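Local atomic coordinates of aldehyde dehydrogenase (Burkholderia vietnamiensis, PDB entry 5KF0), a protein that probably oxidises aldehydes to carboxylic acids with a nicotinamide dinucleotide as cofactor, as an aldehyde dehydrogenase working as a tetramer. Residues 144-149 against 480-485. Residues are numbered along the deposited sequence; the frame is centred on the assembly and turned at random.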
loop_
_atom_site.group_PDB
_atom_site.type_symbol
_atom_site.label_atom_id
_atom_site.label_comp_id
_atom_site.label_asym_id
_atom_site.label_seq_id
_atom_site.Cartn_x
_atom_site.Cartn_y
_atom_site.Cartn_z
ATOM N N THR A 144 -6.586 13.498 -12.912
ATOM C CA THR A 144 -6.106 12.821 -11.710
ATOM C C THR A 144 -7.265 12.074 -11.062
ATOM O O THR A 144 -8.410 12.543 -11.081
ATOM C CB THR A 144 -5.521 13.821 -10.693
ATOM O OG1 THR A 144 -4.507 14.611 -11.317
ATOM C CG2 THR A 144 -4.934 13.097 -9.459
ATOM N N GLY A 145 -6.965 10.925 -10.465
ATOM C CA GLY A 145 -7.969 10.102 -9.804
ATOM C C GLY A 145 -7.832 10.175 -8.290
ATOM O O GLY A 145 -6.716 10.253 -7.759
ATOM N N TYR A 146 -8.974 10.145 -7.608
ATOM C CA TYR A 146 -9.043 10.086 -6.151
ATOM C C TYR A 146 -10.048 9.015 -5.777
ATOM O O TYR A 146 -11.148 8.984 -6.340
ATOM C CB TYR A 146 -9.488 11.434 -5.557
ATOM C CG TYR A 146 -8.604 12.588 -5.957
ATOM C CD1 TYR A 146 -7.554 12.991 -5.140
ATOM C CD2 TYR A 146 -8.811 13.269 -7.152
ATOM C CE1 TYR A 146 -6.730 14.033 -5.505
ATOM C CE2 TYR A 146 -7.989 14.318 -7.528
ATOM C CZ TYR A 146 -6.950 14.697 -6.691
ATOM O OH TYR A 146 -6.123 15.741 -7.051
ATOM N N THR A 147 -9.700 8.147 -4.829
ATOM C CA THR A 147 -10.603 7.066 -4.462
ATOM C C THR A 147 -10.991 7.136 -2.990
ATOM O O THR A 147 -10.271 7.681 -2.146
ATOM C CB THR A 147 -10.007 5.683 -4.747
ATOM O OG1 THR A 147 -8.980 5.378 -3.784
ATOM C CG2 THR A 147 -9.435 5.616 -6.167
ATOM N N ARG A 148 -12.144 6.535 -2.704
ATOM C CA ARG A 148 -12.661 6.368 -1.350
ATOM C C ARG A 148 -13.468 5.077 -1.326
ATOM O O ARG A 148 -13.882 4.568 -2.371
ATOM C CB ARG A 148 -13.543 7.550 -0.922
ATOM C CG ARG A 148 -14.859 7.624 -1.718
ATOM C CD ARG A 148 -15.563 8.964 -1.570
ATOM N NE ARG A 148 -16.216 9.136 -0.270
ATOM C CZ ARG A 148 -16.909 10.221 0.065
ATOM N NH1 ARG A 148 -17.031 11.234 -0.793
ATOM N NH2 ARG A 148 -17.475 10.299 1.260
ATOM N N ARG A 149 -13.696 4.550 -0.124
ATOM C CA ARG A 149 -14.532 3.370 0.059
ATOM C C ARG A 149 -15.851 3.811 0.679
ATOM O O ARG A 149 -15.859 4.345 1.794
ATOM C CB ARG A 149 -13.846 2.346 0.962
ATOM C CG ARG A 149 -12.440 1.985 0.531
ATOM C CD ARG A 149 -12.414 1.255 -0.782
ATOM N NE ARG A 149 -13.177 0.009 -0.759
ATOM C CZ ARG A 149 -13.148 -0.883 -1.743
ATOM N NH1 ARG A 149 -12.381 -0.660 -2.809
ATOM N NH2 ARG A 149 -13.868 -1.990 -1.672
ATOM N N MET A 480 -13.231 9.540 -7.986
ATOM C CA MET A 480 -13.443 10.891 -8.484
ATOM C C MET A 480 -12.301 11.210 -9.435
ATOM O O MET A 480 -11.131 11.203 -9.028
ATOM C CB MET A 480 -13.509 11.921 -7.350
ATOM C CG MET A 480 -13.708 13.341 -7.875
ATOM S SD MET A 480 -13.904 14.563 -6.551
ATOM C CE MET A 480 -12.340 14.316 -5.735
ATOM N N VAL A 481 -12.637 11.486 -10.694
ATOM C CA VAL A 481 -11.676 11.946 -11.692
ATOM C C VAL A 481 -11.811 13.454 -11.790
ATOM O O VAL A 481 -12.904 13.960 -12.061
ATOM C CB VAL A 481 -11.938 11.297 -13.062
ATOM C CG1 VAL A 481 -10.966 11.852 -14.111
ATOM C CG2 VAL A 481 -11.846 9.773 -12.957
ATOM N N VAL A 482 -10.719 14.184 -11.583
ATOM C CA VAL A 482 -10.737 15.637 -11.709
ATOM C C VAL A 482 -9.946 16.021 -12.952
ATOM O O VAL A 482 -8.770 15.653 -13.081
ATOM C CB VAL A 482 -10.156 16.316 -10.464
ATOM C CG1 VAL A 482 -10.135 17.832 -10.654
ATOM C CG2 VAL A 482 -10.975 15.926 -9.230
ATOM N N ARG A 483 -10.565 16.776 -13.854
ATOM C CA ARG A 483 -9.853 17.267 -15.028
ATOM C C ARG A 483 -9.434 18.711 -14.803
ATOM O O ARG A 483 -10.267 19.563 -14.472
ATOM C CB ARG A 483 -10.688 17.189 -16.309
ATOM C CG ARG A 483 -9.812 17.504 -17.536
ATOM C CD ARG A 483 -10.591 17.659 -18.831
ATOM N NE ARG A 483 -9.684 17.542 -19.982
ATOM C CZ ARG A 483 -10.069 17.479 -21.255
ATOM N NH1 ARG A 483 -11.357 17.550 -21.585
ATOM N NH2 ARG A 483 -9.158 17.337 -22.210
ATOM N N ARG A 484 -8.146 18.977 -14.997
ATOM C CA ARG A 484 -7.610 20.328 -15.060
ATOM C C ARG A 484 -7.252 20.631 -16.508
ATOM O O ARG A 484 -6.615 19.808 -17.180
ATOM C CB ARG A 484 -6.381 20.455 -14.167
ATOM C CG ARG A 484 -6.684 20.167 -12.720
ATOM C CD ARG A 484 -5.424 20.184 -11.898
ATOM N NE ARG A 484 -4.857 21.527 -11.805
ATOM C CZ ARG A 484 -3.660 21.776 -11.290
ATOM N NH1 ARG A 484 -2.923 20.768 -10.839
ATOM N NH2 ARG A 484 -3.197 23.019 -11.226
ATOM N N ARG A 485 -7.689 21.785 -16.994
ATOM C CA ARG A 485 -7.312 22.247 -18.327
ATOM C C ARG A 485 -6.283 23.367 -18.223
ATOM O O ARG A 485 -6.224 24.071 -17.213
ATOM C CB ARG A 485 -8.523 22.752 -19.104
ATOM C CG ARG A 485 -9.745 21.864 -19.094
ATOM C CD ARG A 485 -10.947 22.711 -19.480
ATOM N NE ARG A 485 -10.762 23.331 -20.790
ATOM C CZ ARG A 485 -11.331 24.470 -21.171
ATOM N NH1 ARG A 485 -12.120 25.136 -20.339
ATOM N NH2 ARG A 485 -11.104 24.947 -22.389
ATOM O OXT ARG A 485 -5.513 23.613 -19.152
HETATM O O HOH W 1 -6.054 16.764 -12.267
#
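The phenol ring of Tyr146 has Met480 O at its edge, near the ring plane, with CD2 3.6 Å from that oxygen. Val482 CG2 approaches obliquely, 3.8 Å from Tyr146 CE2. The methyl end of Met480 comes in on the same side of the ring plane as Val482 CG2, CE 3.9 Å from Tyr146 CD2. With Tyr146 CG anti to its carbonyl carbon (chi1 -57°), the ring leans back along its strand from Tyr146 toward Thr144, which is how it spans both Met480 and Val482. Met480 runs extended to its sulfur and then turns at the last torsion, bringing the methyl group to the ring. Trp431 of the second subunit and Trp431 of the third also pack on Tyr146, so the ring is buried at a meeting of three chains.

Underneath, the backbones are antiparallel. Tyr146 and Met480 form one hydrogen-bonded pair, with Met480 N to Tyr146 O at 2.7 Å and nearly straight (176°), while the return bond from Tyr146 N to Met480 O is more bent (147°). Thr144 and Val482 form the other such pair, Val482 N to Thr144 O being 2.9 Å. A water extends it by donating to both Thr144 OG1 and Val482 O, at 2.8 and 3.0 Å. Between these two pairs, Gly145 faces Val481 as a non-hydrogen-bonded pair, and Gly145 CA makes a CH...O contact with Met480 O.

Strand 129-133 flanks 143-151 on its other side, while Met480 to Val482 pair in parallel with a strand of the second subunit. This three-stranded antiparallel sheet, reaching away from the body of the chain and continued by a partner's sheet, is the oligomerisation domain characteristic of aldehyde dehydrogenases.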